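PDB 6UOF: transcriptional regulator containing CBS domains from Streptococcus pneumoniae, which probably regulates transcription, with the paired CBS domains in this chain likely acting as its ligand-sensing part, as in related proteins. Local coordinates for residues A[22-25]-A[26-30]; A[62-66]-A[67-71]; A[8-12]-A[13-17]; A[109-113]-A[114-118]. All blocks are in the same frame, centred on the assembly; numbering follows the deposited sequence. Where two conformers were deposited one is given.

Contact 1 of 4, residues A[22-25]-A[26-30]; sequences DTVK and DYLDL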
loop_
_atom_site.group_PDB
_atom_site.type_symbol
_atom_site.label_atom_id
_atom_site.label_comp_id
_atom_site.label_asym_id
_atom_site.label_seq_id
_atom_site.Cartn_x
_atom_site.Cartn_y
_atom_site.Cartn_z
ATOM N N ASP A 22 4.079 -7.453 12.516
ATOM C CA ASP A 22 2.672 -7.875 12.722
ATOM C C ASP A 22 2.515 -9.296 12.156
ATOM O O ASP A 22 3.443 -9.794 11.476
ATOM C CB ASP A 22 1.690 -6.901 12.057
ATOM C CG ASP A 22 1.546 -5.540 12.740
ATOM O OD1 ASP A 22 1.704 -5.484 13.965
ATOM O OD2 ASP A 22 1.235 -4.553 12.032
ATOM N N THR A 23 1.372 -9.926 12.406
ATOM C CA THR A 23 1.121 -11.318 11.964
ATOM C C THR A 23 0.019 -11.361 10.907
ATOM O O THR A 23 -0.685 -10.362 10.667
ATOM C CB THR A 23 0.743 -12.184 13.168
ATOM O OG1 THR A 23 -0.522 -11.697 13.619
ATOM C CG2 THR A 23 1.782 -12.162 14.269
ATOM N N VAL A 24 -0.118 -12.535 10.305
ATOM C CA VAL A 24 -1.198 -12.758 9.306
ATOM C C VAL A 24 -2.555 -12.538 9.996
ATOM O O VAL A 24 -3.435 -11.924 9.362
ATOM C CB VAL A 24 -1.051 -14.152 8.674
ATOM C CG1 VAL A 24 -2.323 -14.612 7.972
ATOM C CG2 VAL A 24 0.134 -14.175 7.723
ATOM N N LYS A 25 -2.685 -12.919 11.270
ATOM C CA LYS A 25 -3.939 -12.667 12.039
ATOM C C LYS A 25 -4.213 -11.158 12.052
ATOM O O LYS A 25 -5.374 -10.747 11.855
ATOM C CB LYS A 25 -3.837 -13.173 13.483
ATOM C CG LYS A 25 -5.037 -12.834 14.364
ATOM C CD LYS A 25 -4.851 -13.171 15.832
ATOM C CE LYS A 25 -5.949 -12.620 16.722
ATOM N NZ LYS A 25 -5.951 -11.139 16.741
ATOM N N ASP A 26 -3.183 -10.354 12.307
ATOM C CA ASP A 26 -3.357 -8.878 12.321
ATOM C C ASP A 26 -3.821 -8.394 10.944
ATOM O O ASP A 26 -4.686 -7.499 10.893
ATOM C CB ASP A 26 -2.064 -8.171 12.725
ATOM C CG ASP A 26 -1.603 -8.482 14.135
ATOM O OD1 ASP A 26 -2.461 -8.625 15.014
ATOM O OD2 ASP A 26 -0.384 -8.598 14.327
ATOM N N TYR A 27 -3.277 -8.962 9.868
ATOM C CA TYR A 27 -3.692 -8.585 8.487
ATOM C C TYR A 27 -5.174 -8.927 8.281
ATOM O O TYR A 27 -5.954 -8.052 7.836
ATOM C CB TYR A 27 -2.822 -9.297 7.450
ATOM C CG TYR A 27 -3.413 -9.298 6.066
ATOM C CD1 TYR A 27 -3.320 -8.197 5.231
ATOM C CD2 TYR A 27 -4.151 -10.381 5.629
ATOM C CE1 TYR A 27 -3.885 -8.193 3.966
ATOM C CE2 TYR A 27 -4.749 -10.378 4.381
ATOM C CZ TYR A 27 -4.639 -9.276 3.561
ATOM O OH TYR A 27 -5.217 -9.262 2.324
ATOM N N LEU A 28 -5.577 -10.150 8.626
ATOM C CA LEU A 28 -6.994 -10.564 8.425
ATOM C C LEU A 28 -7.928 -9.662 9.239
ATOM O O LEU A 28 -9.012 -9.312 8.723
ATOM C CB LEU A 28 -7.160 -12.043 8.788
ATOM C CG LEU A 28 -6.394 -13.020 7.894
ATOM C CD1 LEU A 28 -6.529 -14.449 8.399
ATOM C CD2 LEU A 28 -6.859 -12.923 6.444
ATOM N N ASP A 29 -7.526 -9.282 10.451
ATOM C CA ASP A 29 -8.360 -8.384 11.289
ATOM C C ASP A 29 -8.466 -7.013 10.610
ATOM O O ASP A 29 -9.568 -6.409 10.645
ATOM C CB ASP A 29 -7.778 -8.240 12.697
ATOM C CG ASP A 29 -7.803 -9.507 13.533
ATOM O OD1 ASP A 29 -8.568 -10.441 13.180
ATOM O OD2 ASP A 29 -7.062 -9.554 14.540
ATOM N N LEU A 30 -7.357 -6.506 10.059
ATOM C CA LEU A 30 -7.372 -5.160 9.419
ATOM C C LEU A 30 -8.259 -5.197 8.170
ATOM O O LEU A 30 -8.953 -4.202 7.895
ATOM C CB LEU A 30 -5.946 -4.726 9.072
ATOM C CG LEU A 30 -5.809 -3.259 8.675
ATOM C CD1 LEU A 30 -6.224 -2.339 9.809
ATOM C CD2 LEU A 30 -4.401 -2.951 8.220
HETATM O O HOH W 1 -0.294 -5.948 15.849
#

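Contact 2 of 4, residues A[62-66]-A[67-71]; sequences PSTTI and DKVMS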
loop_
_atom_site.group_PDB
_atom_site.type_symbol
_atom_site.label_atom_id
_atom_site.label_comp_id
_atom_site.label_asym_id
_atom_site.label_seq_id
_atom_site.Cartn_x
_atom_site.Cartn_y
_atom_site.Cartn_z
ATOM N N PRO A 62 -1.976 -18.052 10.700
ATOM C CA PRO A 62 -2.239 -16.760 11.324
ATOM C C PRO A 62 -1.083 -16.241 12.197
ATOM O O PRO A 62 -0.969 -15.036 12.372
ATOM C CB PRO A 62 -3.476 -17.040 12.196
ATOM C CG PRO A 62 -4.125 -18.246 11.577
ATOM C CD PRO A 62 -2.971 -19.076 11.064
ATOM N N SER A 63 -0.238 -17.151 12.693
ATOM C CA SER A 63 0.887 -16.775 13.593
ATOM C C SER A 63 2.102 -16.259 12.808
ATOM O O SER A 63 2.995 -15.658 13.433
ATOM C CB SER A 63 1.289 -17.945 14.454
ATOM O OG SER A 63 1.683 -19.046 13.644
ATOM N N THR A 64 2.154 -16.485 11.496
ATOM C CA THR A 64 3.339 -16.079 10.690
ATOM C C THR A 64 3.469 -14.561 10.599
ATOM O O THR A 64 2.430 -13.867 10.454
ATOM C CB THR A 64 3.291 -16.682 9.282
ATOM O OG1 THR A 64 3.273 -18.102 9.433
ATOM C CG2 THR A 64 4.469 -16.278 8.424
ATOM N N THR A 65 4.699 -14.052 10.683
ATOM C CA THR A 65 4.908 -12.589 10.575
ATOM C C THR A 65 4.756 -12.133 9.121
ATOM O O THR A 65 5.062 -12.888 8.175
ATOM C CB THR A 65 6.246 -12.128 11.173
ATOM O OG1 THR A 65 7.315 -12.931 10.673
ATOM C CG2 THR A 65 6.239 -12.166 12.685
ATOM N N ILE A 66 4.320 -10.884 8.973
ATOM C CA ILE A 66 4.058 -10.327 7.619
ATOM C C ILE A 66 5.330 -10.311 6.766
ATOM O O ILE A 66 5.211 -10.514 5.538
ATOM C CB ILE A 66 3.422 -8.931 7.759
ATOM C CG1 ILE A 66 2.053 -9.024 8.442
ATOM C CG2 ILE A 66 3.346 -8.227 6.416
ATOM C CD1 ILE A 66 1.012 -9.843 7.698
ATOM N N ASP A 67 6.512 -10.093 7.358
ATOM C CA ASP A 67 7.722 -10.016 6.508
ATOM C C ASP A 67 7.941 -11.328 5.747
ATOM O O ASP A 67 8.525 -11.262 4.665
ATOM C CB ASP A 67 8.979 -9.695 7.325
ATOM C CG ASP A 67 9.410 -10.784 8.287
ATOM O OD1 ASP A 67 8.573 -11.274 9.056
ATOM O OD2 ASP A 67 10.598 -11.160 8.229
ATOM N N LYS A 68 7.421 -12.445 6.256
ATOM C CA LYS A 68 7.683 -13.767 5.629
ATOM C C LYS A 68 6.613 -14.097 4.577
ATOM O O LYS A 68 6.792 -15.126 3.905
ATOM C CB LYS A 68 7.871 -14.820 6.734
ATOM C CG LYS A 68 9.128 -14.583 7.575
ATOM C CD LYS A 68 9.503 -15.650 8.581
ATOM C CE LYS A 68 9.747 -16.988 7.922
ATOM N NZ LYS A 68 10.312 -17.979 8.874
ATOM N N VAL A 69 5.574 -13.263 4.417
ATOM C CA VAL A 69 4.507 -13.561 3.409
ATOM C C VAL A 69 4.350 -12.413 2.414
ATOM O O VAL A 69 3.811 -12.617 1.338
ATOM C CB VAL A 69 3.139 -13.879 4.058
ATOM C CG1 VAL A 69 3.231 -14.945 5.135
ATOM C CG2 VAL A 69 2.470 -12.637 4.624
HETATM N N MSE A 70 4.833 -11.211 2.735
HETATM C CA MSE A 70 4.596 -10.047 1.896
HETATM C C MSE A 70 5.304 -10.149 0.545
HETATM O O MSE A 70 6.323 -10.834 0.408
HETATM C CB MSE A 70 5.053 -8.779 2.629
HETATM C CG MSE A 70 6.538 -8.670 2.756
HETATM SE SE MSE A 70 7.016 -7.183 3.942
HETATM C CE MSE A 70 8.948 -7.487 3.985
ATOM N N SER A 71 4.730 -9.432 -0.432
ATOM C CA SER A 71 5.230 -9.292 -1.788
ATOM C C SER A 71 6.240 -8.145 -1.868
ATOM O O SER A 71 6.312 -7.324 -0.919
ATOM C CB SER A 71 4.108 -8.990 -2.758
ATOM O OG SER A 71 3.159 -10.036 -2.815
#

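Contact 3 of 4, residues A[8-12]-A[13-17]; sequences LYRPS and HEYGF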
loop_
_atom_site.group_PDB
_atom_site.type_symbol
_atom_site.label_atom_id
_atom_site.label_comp_id
_atom_site.label_asym_id
_atom_site.label_seq_id
_atom_site.Cartn_x
_atom_site.Cartn_y
_atom_site.Cartn_z
ATOM N N LEU A 8 -4.899 13.464 -3.923
ATOM C CA LEU A 8 -5.752 12.239 -3.944
ATOM C C LEU A 8 -5.371 11.182 -2.910
ATOM O O LEU A 8 -6.201 10.290 -2.667
ATOM C CB LEU A 8 -5.619 11.597 -5.329
ATOM C CG LEU A 8 -6.501 12.175 -6.425
ATOM C CD1 LEU A 8 -6.116 11.598 -7.780
ATOM C CD2 LEU A 8 -7.953 11.879 -6.122
ATOM N N TYR A 9 -4.201 11.288 -2.295
ATOM C CA TYR A 9 -3.735 10.132 -1.494
ATOM C C TYR A 9 -4.474 10.045 -0.155
ATOM O O TYR A 9 -5.081 11.029 0.312
ATOM C CB TYR A 9 -2.212 10.152 -1.329
ATOM C CG TYR A 9 -1.699 10.889 -0.124
ATOM C CD1 TYR A 9 -1.714 12.272 -0.072
ATOM C CD2 TYR A 9 -1.189 10.201 0.970
ATOM C CE1 TYR A 9 -1.231 12.947 1.035
ATOM C CE2 TYR A 9 -0.727 10.862 2.091
ATOM C CZ TYR A 9 -0.745 12.242 2.120
ATOM O OH TYR A 9 -0.268 12.903 3.215
ATOM N N ARG A 10 -4.458 8.846 0.413
ATOM C CA ARG A 10 -5.064 8.540 1.727
ATOM C C ARG A 10 -3.968 8.303 2.754
ATOM O O ARG A 10 -3.162 7.388 2.592
ATOM C CB ARG A 10 -5.921 7.282 1.608
ATOM C CG ARG A 10 -7.066 7.447 0.625
ATOM C CD ARG A 10 -7.852 6.170 0.434
ATOM N NE ARG A 10 -8.980 6.357 -0.474
ATOM C CZ ARG A 10 -10.258 6.363 -0.114
ATOM N NH1 ARG A 10 -10.609 6.060 1.126
ATOM N NH2 ARG A 10 -11.187 6.682 -0.998
ATOM N N PRO A 11 -3.873 9.133 3.815
ATOM C CA PRO A 11 -2.878 8.910 4.862
ATOM C C PRO A 11 -2.945 7.486 5.424
ATOM O O PRO A 11 -4.017 6.902 5.483
ATOM C CB PRO A 11 -3.247 9.965 5.909
ATOM C CG PRO A 11 -3.771 11.100 5.078
ATOM C CD PRO A 11 -4.583 10.413 3.996
ATOM N N SER A 12 -1.801 6.977 5.899
ATOM C CA SER A 12 -1.704 5.553 6.320
ATOM C C SER A 12 -2.688 5.183 7.437
ATOM O O SER A 12 -3.170 4.044 7.438
ATOM C CB SER A 12 -0.288 5.216 6.708
ATOM O OG SER A 12 0.140 6.020 7.798
ATOM N N HIS A 13 -2.957 6.079 8.388
ATOM C CA HIS A 13 -3.907 5.695 9.468
ATOM C C HIS A 13 -5.348 5.585 8.957
ATOM O O HIS A 13 -6.135 4.870 9.606
ATOM C CB HIS A 13 -3.819 6.670 10.632
ATOM C CG HIS A 13 -4.109 8.063 10.221
ATOM N ND1 HIS A 13 -3.116 8.916 9.775
ATOM C CD2 HIS A 13 -5.269 8.756 10.165
ATOM C CE1 HIS A 13 -3.659 10.083 9.476
ATOM N NE2 HIS A 13 -4.974 10.007 9.702
ATOM N N GLU A 14 -5.683 6.267 7.855
ATOM C CA GLU A 14 -7.062 6.212 7.305
ATOM C C GLU A 14 -7.229 4.919 6.507
ATOM O O GLU A 14 -8.216 4.193 6.737
ATOM C CB GLU A 14 -7.339 7.365 6.340
ATOM C CG GLU A 14 -7.258 8.748 6.944
ATOM C CD GLU A 14 -7.543 9.857 5.939
ATOM O OE1 GLU A 14 -7.984 9.546 4.799
ATOM O OE2 GLU A 14 -7.305 11.030 6.277
ATOM N N TYR A 15 -6.280 4.652 5.607
ATOM C CA TYR A 15 -6.371 3.499 4.679
ATOM C C TYR A 15 -5.989 2.179 5.356
ATOM O O TYR A 15 -6.657 1.135 5.142
ATOM C CB TYR A 15 -5.470 3.740 3.471
ATOM C CG TYR A 15 -5.515 2.582 2.517
ATOM C CD1 TYR A 15 -6.531 2.456 1.593
ATOM C CD2 TYR A 15 -4.567 1.570 2.590
ATOM C CE1 TYR A 15 -6.602 1.368 0.741
ATOM C CE2 TYR A 15 -4.616 0.479 1.731
ATOM C CZ TYR A 15 -5.638 0.376 0.804
ATOM O OH TYR A 15 -5.710 -0.703 -0.037
ATOM N N GLY A 16 -4.941 2.222 6.166
ATOM C CA GLY A 16 -4.417 1.009 6.818
ATOM C C GLY A 16 -2.979 0.724 6.432
ATOM O O GLY A 16 -2.569 0.987 5.293
ATOM N N PHE A 17 -2.247 0.144 7.364
ATOM C CA PHE A 17 -0.869 -0.294 7.068
ATOM C C PHE A 17 -0.539 -1.417 8.036
ATOM O O PHE A 17 -1.185 -1.555 9.082
ATOM C CB PHE A 17 0.148 0.841 7.204
ATOM C CG PHE A 17 0.339 1.299 8.626
ATOM C CD1 PHE A 17 -0.543 2.188 9.227
ATOM C CD2 PHE A 17 1.410 0.828 9.370
ATOM C CE1 PHE A 17 -0.363 2.577 10.545
ATOM C CE2 PHE A 17 1.591 1.223 10.689
ATOM C CZ PHE A 17 0.701 2.094 11.270
HETATM O O HOH W 2 -9.151 7.264 3.521
#

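Contact 4 of 4, residues A[109-113]-A[114-118]; sequences GVVTR and RDVME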
loop_
_atom_site.group_PDB
_atom_site.type_symbol
_atom_site.label_atom_id
_atom_site.label_comp_id
_atom_site.label_asym_id
_atom_site.label_seq_id
_atom_site.Cartn_x
_atom_site.Cartn_y
_atom_site.Cartn_z
ATOM N N GLY A 109 1.276 7.097 2.963
ATOM C CA GLY A 109 -0.089 6.585 2.784
ATOM C C GLY A 109 -0.181 5.846 1.479
ATOM O O GLY A 109 0.822 5.258 1.049
ATOM N N VAL A 110 -1.353 5.876 0.858
ATOM C CA VAL A 110 -1.547 5.138 -0.422
ATOM C C VAL A 110 -2.406 5.943 -1.382
ATOM O O VAL A 110 -3.152 6.843 -0.952
ATOM C CB VAL A 110 -2.239 3.785 -0.191
ATOM C CG1 VAL A 110 -1.555 2.931 0.857
ATOM C CG2 VAL A 110 -3.723 3.949 0.117
ATOM N N VAL A 111 -2.310 5.614 -2.666
ATOM C CA VAL A 111 -3.302 6.080 -3.679
ATOM C C VAL A 111 -4.041 4.825 -4.149
ATOM O O VAL A 111 -3.398 3.771 -4.356
ATOM C CB VAL A 111 -2.699 6.858 -4.857
ATOM C CG1 VAL A 111 -2.054 8.134 -4.399
ATOM C CG2 VAL A 111 -1.741 6.043 -5.693
ATOM N N THR A 112 -5.357 4.933 -4.256
ATOM C CA THR A 112 -6.167 3.769 -4.687
ATOM C C THR A 112 -6.574 3.929 -6.150
ATOM O O THR A 112 -6.751 5.066 -6.630
ATOM C CB THR A 112 -7.420 3.573 -3.830
ATOM O OG1 THR A 112 -8.303 4.647 -4.166
ATOM C CG2 THR A 112 -7.135 3.510 -2.342
ATOM N N ARG A 113 -6.798 2.798 -6.809
ATOM C CA ARG A 113 -7.201 2.776 -8.234
ATOM C C ARG A 113 -8.521 3.535 -8.420
ATOM O O ARG A 113 -8.614 4.351 -9.352
ATOM C CB ARG A 113 -7.348 1.323 -8.697
ATOM C CG ARG A 113 -7.642 1.178 -10.177
ATOM C CD ARG A 113 -7.945 -0.282 -10.490
ATOM N NE ARG A 113 -8.140 -0.427 -11.923
ATOM C CZ ARG A 113 -7.203 -0.783 -12.805
ATOM N NH1 ARG A 113 -5.966 -1.059 -12.419
ATOM N NH2 ARG A 113 -7.502 -0.839 -14.090
ATOM N N ARG A 114 -9.505 3.291 -7.555
ATOM C CA ARG A 114 -10.819 3.958 -7.749
ATOM C C ARG A 114 -10.647 5.482 -7.692
ATOM O O ARG A 114 -11.252 6.181 -8.510
ATOM C CB ARG A 114 -11.820 3.505 -6.684
ATOM C CG ARG A 114 -13.261 3.846 -7.026
ATOM C CD ARG A 114 -14.208 3.951 -5.844
ATOM N NE ARG A 114 -14.296 5.315 -5.323
ATOM C CZ ARG A 114 -13.544 5.830 -4.351
ATOM N NH1 ARG A 114 -12.617 5.100 -3.753
ATOM N NH2 ARG A 114 -13.731 7.083 -3.972
ATOM N N ASP A 115 -9.850 5.990 -6.753
ATOM C CA ASP A 115 -9.709 7.464 -6.674
ATOM C C ASP A 115 -8.996 7.992 -7.917
ATOM O O ASP A 115 -9.395 9.041 -8.428
ATOM C CB ASP A 115 -8.974 7.856 -5.397
ATOM C CG ASP A 115 -9.780 7.633 -4.131
ATOM O OD1 ASP A 115 -11.027 7.698 -4.213
ATOM O OD2 ASP A 115 -9.164 7.449 -3.061
ATOM N N VAL A 116 -7.982 7.281 -8.395
ATOM C CA VAL A 116 -7.216 7.751 -9.578
ATOM C C VAL A 116 -8.115 7.736 -10.811
ATOM O O VAL A 116 -8.133 8.690 -11.582
ATOM C CB VAL A 116 -5.957 6.891 -9.773
ATOM C CG1 VAL A 116 -5.329 7.111 -11.140
ATOM C CG2 VAL A 116 -4.941 7.127 -8.662
HETATM N N MSE A 117 -8.913 6.678 -10.955
HETATM C CA MSE A 117 -9.717 6.580 -12.164
HETATM C C MSE A 117 -10.878 7.573 -12.143
HETATM O O MSE A 117 -11.275 8.082 -13.190
HETATM C CB MSE A 117 -10.261 5.161 -12.342
HETATM C CG MSE A 117 -9.205 4.098 -12.560
HETATM SE SE MSE A 117 -7.737 4.599 -13.795
HETATM C CE MSE A 117 -6.208 3.642 -13.069
ATOM N N GLU A 118 -11.448 7.814 -10.957
ATOM C CA GLU A 118 -12.589 8.709 -10.845
ATOM C C GLU A 118 -12.122 10.157 -11.031
ATOM O O GLU A 118 -12.927 10.960 -11.534
ATOM C CB GLU A 118 -13.315 8.468 -9.522
ATOM C CG GLU A 118 -14.066 7.144 -9.500
ATOM C CD GLU A 118 -14.864 6.850 -8.241
ATOM O OE1 GLU A 118 -14.729 7.610 -7.266
ATOM O OE2 GLU A 118 -15.620 5.849 -8.242
HETATM O O HOH W 3 -6.389 7.394 -3.139
#

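Contact 1 of 4, residues A[22-25]-A[26-30]
The carboxylate of Asp26 is met at OD2 by the backbone N of Thr23, which arrives on the anti side and 33° out of the carboxylate plane, at 2.9 Å. Thr23 OG1 in turn accepts from Asp26 N at 3.3 Å, and this reciprocal pair is a capping box, opening helix 24-34 of a CBS domain. The threonine hydroxyl lies between its own backbone N and carbonyl carbon (chi1 67°), which turns OG1 toward the first turn of the helix. A second flat group, the carboxylate of Asp22, stands at 78° to that of Asp26. Asp22 OD1 and Asp26 OD2 are like charges 3.8 Å apart, and a water donates to both, weakly to Asp26, probably easing their repulsion; Asp22 OD2 is held by Arg19 N. The third flat group, the Tyr27 ring, has Val24 O at its edge near the ring plane, while its hydroxyl bonds Ser37 O. One turn on, Val24 CG1 packs on Leu28 CD1 at 4.2 Å, flanking the bond from Leu28 N to Val24 O. The extended chain of Lys25 bends at its last torsion, and NZ then forms a salt bridge at the syn lone pair of Asp29 OD2, 2.9 Å away.

Contact 2 of 4, residues A[62-66]-A[67-71]
Ile66 O is gripped by two successive backbone donors, and the two use it differently. Met70 N, 2.9 Å from Ile66 O, lies nearly in line with the C=O bond, whereas Val69 N, 3.0 Å from the same oxygen, stands well above the carbonyl plane. The bond from Val69 N closes a turn of four residues and that from Met70 N one of five, while a third, from Lys68 N to Thr65 O at 3.1 Å, begins the coil one residue earlier.

The side chains follow this curl. Thr65 and Asp67 lie alongside one another and point the same way, so that the hydroxyl OG1 of Thr65 donates to Asp67 OD1 at 2.6 Å, nearly end-on to its C-O bond. Both residues adopt a first torsion near +60° (50° for Thr65, 67° for Asp67), which places OG1 and the carboxylate over the same flank of the turn. Elsewhere the methyl CG2 of Thr64 meets Val69 CG1 at 3.8 Å, and the Lys68 chain passes across Thr64 at about a right angle. Ile66 and selenomethionine Met70 also cross steeply, through Ile66 CG2 and Met70 CB at 4.2 Å. Ile66 is buried, touching Tyr27 and Val41, while Met70 also rests on Val41 and Val49.

Backbone bonds of Thr64 with Val24 and of Ile66 with Asp22 tie the stretch to the first residue of helix 24-34 and the loop leading into it. What results is a short 3-10 turn, set in the long connection between helix 54-57 and helix 83-93 of a tandem CBS pair.

Contact 3 of 4, residues A[8-12]-A[13-17]
Arg10 and Tyr15 cross at about a right angle, their CB atoms 4.0 Å apart and the guanidinium turned 70° from the phenol ring. The ring meets the aliphatic CD of Arg10 obliquely through CD1, so the approach is made by methylene carbons and not by the charged end. Their polar ends are held elsewhere: the guanidinium by Asp115, and Tyr15 OH by Arg38 O.

Pro11 and Glu14, by contrast, run side by side and point the same way. The Glu14 carboxylate carbon CD comes within 3.6 Å of Pro11 CD, and OE2 lies beside Pro11 CG. A water donates to Glu14 OE1 at 2.9 Å and may accept weakly from Arg10 NH1, a link left doubtful because Arg10 has two conformers. His13 folds back in its turn: its CG sits between the backbone N and the carbonyl carbon (chi1 58°), bringing CE1 obliquely to 3.6 Å from Pro11 CB. At the far end Phe17 offers the edge of its ring, in plane, to Ser12 O, with CD1 3.7 Å from that oxygen.

In the backbone, Pro11 O accepts from both Glu14 N and Tyr15 N, while Gly16 N closes on Ser12 O at 2.8 Å. Gly16 then leaves the helix with a positive phi of 120°, a backbone shape that by itself calls for glycine. Pro11 is the N-cap of this single turn, helix 12-15, which follows strand 10-11, an edge strand that the N-terminal part of a CBS pair lays against strand 107-112.

Contact 4 of 4, residues A[109-113]-A[114-118]
Thr112 and Asp115 face each other across a strand-to-helix junction much as a capping box would, but one half of the exchange runs through water. Asp115 N donates to Thr112 OG1 at 3.3 Å, the ordinary capping bond, whereas Thr112 N gives its hydrogen to a water 2.9 Å away, which donates on to Asp115 OD2 at 2.8 Å. The threonine hydroxyl also donates weakly to the same OD2, at 3.1 Å. With OG1 lodged between its backbone N and carbonyl carbon (chi1 71°), the hydroxyl is turned toward the carboxylate, and the two side chains meet at a slant.

Helix 114-118 departs at 50° from the direction of strand 109-112. Backbone bonds from Val116 N to Thr112 O and from Met117 N to Arg113 O, the latter 2.8 Å, carry the chain into its first turns. Val116 CG2 lies 4.4 Å from Val111 CB, and the Val116 side chain also touches Ile83 and Ser87 of helix 83-93. Arg113 extends away from the backbone to bond Phe95 O and Met90 O, its CG touching the selenomethionine methyl CE of Met117.

Arg114 bends at its third torsion to serve two carboxylates in a salt-bridge network, NH2 pairing with Asp115 OD1 at 2.8 Å and NE, by a weak, bent hydrogen bond, with Glu118 OE1. The sequence fits the Gly-x-x-Thr-x-x-Asp pattern of CBS domains, whose aspartate often holds a ribose in nucleotide-binding relatives. Here Asp115 OD2 also takes a salt bridge from Arg10 NE, so two arginines and a helix N-terminus surround this carboxylate.

In the fold
Along the chain the order is contact 3, contact 1, contact 2, contact 4, each closing before the next opens. They form two groups. Contacts 1 and 2 have centres about 9 Å apart and meet through probable backbone hydrogen bonds, joining the start of helix 24-34 to residues 62-71. Contacts 3 and 4, about 11 Å apart between centres, share one antiparallel sheet through neighbouring strands 10-11 and 107-112. Leu30 touching Gly16 and Phe17 links the groups, whereas contacts 2 and 4 lie about 25 Å apart between centres. Strand 10-11, from the N-terminal part of the chain, thus joins the sheet of the second CBS domain, consistent with a tightly paired CBS module.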